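Local coordinates for high-affinity zinc uptake system protein znuA (Streptococcus suis, PDB 3MFQ) that binds zinc at a four-residue site and probably serves as the metal-capturing component of a bacterial metal-uptake transporter, at residues A[128-131]-A[132-135]; A[17-20]-A[21-25]. One frame throughout, in Å; residues are numbered along the deposited sequence.

Interaction 1 of 2, residues A[128-131]-A[132-135]; sequences PAKA and EMIQ
Ile-134 and Gln-135 reach back along the chain with their backbone amides, Ile-134 N to Lys-130 O at 2.9 Å and Gln-135 N to Ala-131 O at 2.8 Å, which makes the first i to i+4 bonds of a helix whose N-cap is Lys-130; both carbonyl oxygens are somewhat crowded in the model, so these lengths are approximate. One water bridges the turn, donating to Ala-129 O at 3.1 Å and accepting from Met-133 N at 2.6 Å. The side chains of Lys-130 and Met-133 run alongside each other, pointing the same way, with Lys-130 CG 3.8 Å from Met-133 SD. Met-133 has its CG anti to the backbone N (chi1 -175°) and is extended from there, which carries the sulfur back beside the lysine's aliphatic part; Lys-130 NZ goes on to a long, weak ion pair with Glu-27. Gln-135 NE2 passes 4.2 Å from Ala-131 CB and is hydrogen-bonded to Gln-124 OE1. Ile-134 turns inward onto Ser-120 and Leu-123. This is the N-terminal turn of helix 131-156, entered from the loop that follows helix 109-123.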
# COMPACT_ATOMS: atom_id res chain seq x y z
N PRO A 128 21.79 -14.85 -13.77
CA PRO A 128 21.61 -16.10 -14.51
C PRO A 128 22.01 -17.32 -13.69
O PRO A 128 21.39 -18.37 -13.82
CB PRO A 128 22.56 -15.93 -15.69
CG PRO A 128 22.63 -14.46 -15.90
CD PRO A 128 22.56 -13.85 -14.54
N ALA A 129 23.02 -17.16 -12.85
CA ALA A 129 23.52 -18.27 -12.03
C ALA A 129 22.61 -18.53 -10.83
O ALA A 129 22.59 -19.64 -10.30
CB ALA A 129 24.94 -17.99 -11.58
N LYS A 130 21.87 -17.51 -10.41
CA LYS A 130 20.96 -17.65 -9.28
C LYS A 130 19.49 -17.66 -9.70
O LYS A 130 18.60 -17.44 -8.88
CB LYS A 130 21.21 -16.56 -8.24
CG LYS A 130 22.18 -16.97 -7.14
CD LYS A 130 23.48 -17.49 -7.72
CE LYS A 130 24.08 -18.60 -6.85
NZ LYS A 130 24.55 -18.10 -5.52
N ALA A 131 19.24 -17.92 -10.98
CA ALA A 131 17.88 -17.90 -11.52
C ALA A 131 16.99 -18.99 -10.92
O ALA A 131 15.90 -18.71 -10.44
CB ALA A 131 17.91 -18.00 -13.03
N GLU A 132 17.46 -20.23 -10.96
CA GLU A 132 16.70 -21.35 -10.41
C GLU A 132 16.50 -21.18 -8.91
O GLU A 132 15.41 -21.39 -8.39
CB GLU A 132 17.39 -22.68 -10.72
CG GLU A 132 17.25 -23.13 -12.17
CD GLU A 132 18.08 -24.36 -12.48
OE1 GLU A 132 19.08 -24.60 -11.76
OE2 GLU A 132 17.75 -25.08 -13.44
N MET A 133 17.57 -20.80 -8.22
CA MET A 133 17.51 -20.52 -6.80
C MET A 133 16.41 -19.50 -6.52
O MET A 133 15.57 -19.69 -5.65
CB MET A 133 18.84 -19.96 -6.32
CG MET A 133 18.92 -19.75 -4.82
SD MET A 133 20.11 -18.48 -4.35
CE MET A 133 20.31 -18.84 -2.60
N ILE A 134 16.43 -18.42 -7.29
CA ILE A 134 15.43 -17.37 -7.16
C ILE A 134 14.02 -17.85 -7.48
O ILE A 134 13.07 -17.52 -6.78
CB ILE A 134 15.76 -16.17 -8.06
CG1 ILE A 134 17.01 -15.46 -7.55
CG2 ILE A 134 14.59 -15.21 -8.10
CD1 ILE A 134 17.57 -14.45 -8.52
N GLN A 135 13.90 -18.63 -8.55
CA GLN A 135 12.61 -19.21 -8.92
C GLN A 135 12.07 -20.04 -7.77
O GLN A 135 10.89 -20.00 -7.47
CB GLN A 135 12.76 -20.09 -10.16
CG GLN A 135 13.23 -19.33 -11.39
CD GLN A 135 13.61 -20.27 -12.51
OE1 GLN A 135 13.43 -21.48 -12.41
NE2 GLN A 135 14.13 -19.70 -13.59
O HOH W 1 19.83 -20.66 -9.48

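Interaction 2 of 2, residues A[17-20]-A[21-25]; sequences NDMV and YQLAG
The carboxylate of Asp-18 and the amide of Gln-22 have planes 79° apart; the amide comes to Asp-18 OD1 on its syn side, while Gln-22 CG lies over one face of the carboxylate, nearly 3 Å above its plane and 3.3 Å from Asp-18 OD1. Gln-22 NE2 gives a hydrogen bond to Asp-18 OD1, 2.8 Å long and fairly straight; the oxygen accepts through its syn lone pair and lies almost in the amide plane. Gln-22 gets there by folding over: its CG lies beside the backbone N and the chain bends again at chi2 (-68°). The carboxylate is held a second time, because OD2 accepts from the backbone N of Phe-266, so both oxygens of this buried group are engaged and its rotation is probably restrained. The same two residues are also joined through the backbone, Gln-22 N to Asp-18 O at 2.8 Å.

The apolar side of the helix is built in the same i to i+4 steps. Met-19 CG packs against Leu-23 CD1 at 3.8 Å, and Val-20 CG1 approaches Ala-24 CB at 4.0 Å. Val-20 has CG1 trans to N across the CA-CB bond (chi1 176°), which directs that methyl along the helix toward the alanine. Gly-25, with positive phi, takes the chain out of the helix.

Helix 14-24 is the crossover helix of the beta-alpha-beta unit formed with strands 8-11 and 29-32. Met-19 and Leu-23 rest on Ala-119, and Val-20 and Ala-24 on Leu-123, all of helix 109-123; Asp-18 and Gln-22 touch Tyr-141 of helix 131-156, while Val-20 and Tyr-21 reach Arg-30 of strand 29-32.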
# COMPACT_ATOMS: atom_id res chain seq x y z
N ASN A 17 11.51 -3.18 -1.30
CA ASN A 17 12.63 -3.56 -0.44
C ASN A 17 12.46 -4.94 0.19
O ASN A 17 13.40 -5.72 0.25
CB ASN A 17 12.86 -2.52 0.66
CG ASN A 17 14.16 -2.76 1.41
OD1 ASN A 17 15.23 -2.84 0.80
ND2 ASN A 17 14.08 -2.88 2.73
N ASP A 18 11.25 -5.23 0.66
CA ASP A 18 10.94 -6.53 1.24
C ASP A 18 10.88 -7.60 0.16
O ASP A 18 11.55 -8.63 0.25
CB ASP A 18 9.61 -6.47 1.98
CG ASP A 18 9.20 -7.82 2.54
OD1 ASP A 18 10.08 -8.57 3.01
OD2 ASP A 18 7.98 -8.13 2.53
N MET A 19 10.06 -7.35 -0.86
CA MET A 19 9.88 -8.29 -1.95
C MET A 19 11.21 -8.86 -2.45
O MET A 19 11.42 -10.07 -2.42
CB MET A 19 9.11 -7.62 -3.10
CG MET A 19 8.77 -8.55 -4.26
SD MET A 19 7.69 -7.78 -5.49
CE MET A 19 8.65 -6.34 -5.92
N VAL A 20 12.09 -7.98 -2.90
CA VAL A 20 13.38 -8.40 -3.45
C VAL A 20 14.15 -9.29 -2.49
O VAL A 20 14.69 -10.32 -2.88
CB VAL A 20 14.25 -7.21 -3.85
CG1 VAL A 20 15.61 -7.68 -4.33
CG2 VAL A 20 13.57 -6.40 -4.94
N TYR A 21 14.22 -8.88 -1.23
CA TYR A 21 14.89 -9.69 -0.23
C TYR A 21 14.25 -11.06 -0.16
O TYR A 21 14.93 -12.08 -0.16
CB TYR A 21 14.86 -9.03 1.14
CG TYR A 21 15.44 -9.91 2.22
CD1 TYR A 21 16.81 -10.13 2.31
CD2 TYR A 21 14.62 -10.53 3.16
CE1 TYR A 21 17.35 -10.93 3.30
CE2 TYR A 21 15.15 -11.33 4.15
CZ TYR A 21 16.52 -11.53 4.22
OH TYR A 21 17.05 -12.33 5.20
N GLN A 22 12.92 -11.08 -0.10
CA GLN A 22 12.17 -12.33 -0.04
C GLN A 22 12.56 -13.23 -1.20
O GLN A 22 12.65 -14.45 -1.05
CB GLN A 22 10.67 -12.06 -0.07
CG GLN A 22 10.15 -11.25 1.12
CD GLN A 22 10.24 -12.02 2.43
OE1 GLN A 22 10.21 -13.25 2.45
NE2 GLN A 22 10.33 -11.29 3.54
N LEU A 23 12.79 -12.62 -2.35
CA LEU A 23 13.10 -13.36 -3.56
C LEU A 23 14.60 -13.59 -3.71
O LEU A 23 15.06 -14.73 -3.78
CB LEU A 23 12.57 -12.62 -4.79
CG LEU A 23 11.12 -12.15 -4.73
CD1 LEU A 23 10.77 -11.32 -5.95
CD2 LEU A 23 10.18 -13.34 -4.59
N ALA A 24 15.36 -12.50 -3.76
CA ALA A 24 16.79 -12.57 -4.05
C ALA A 24 17.64 -12.80 -2.81
O ALA A 24 18.84 -13.05 -2.91
CB ALA A 24 17.23 -11.30 -4.76
N GLY A 25 17.02 -12.71 -1.64
CA GLY A 25 17.75 -12.86 -0.39
C GLY A 25 18.92 -11.90 -0.32
O GLY A 25 18.77 -10.71 -0.60

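In the fold
Interactions 1 and 2 lie on the same side of the chain's centre, their own centres about 13 Å apart and their nearest atoms about 4 Å apart without touching. Interaction 1 is a surface contact that starts a helix, relying on backbone bonds, a water and a lysine and a methionine lying side by side. Interaction 2 is partly buried and runs to a helix end; there a carboxylate-amide hydrogen bond and apolar pairs are added to the helix's backbone bonds. Both rest on helix 109-123, sharing Leu-123, and residues 17-25 also meet helix 131-156, which residues 132-135 begin: Leu-23 O is hydrogen-bonded to Asn-137 ND2 and the Leu-23 side chain touches Thr-138, whose OG1 is hydrogen-bonded to Ile-134 O.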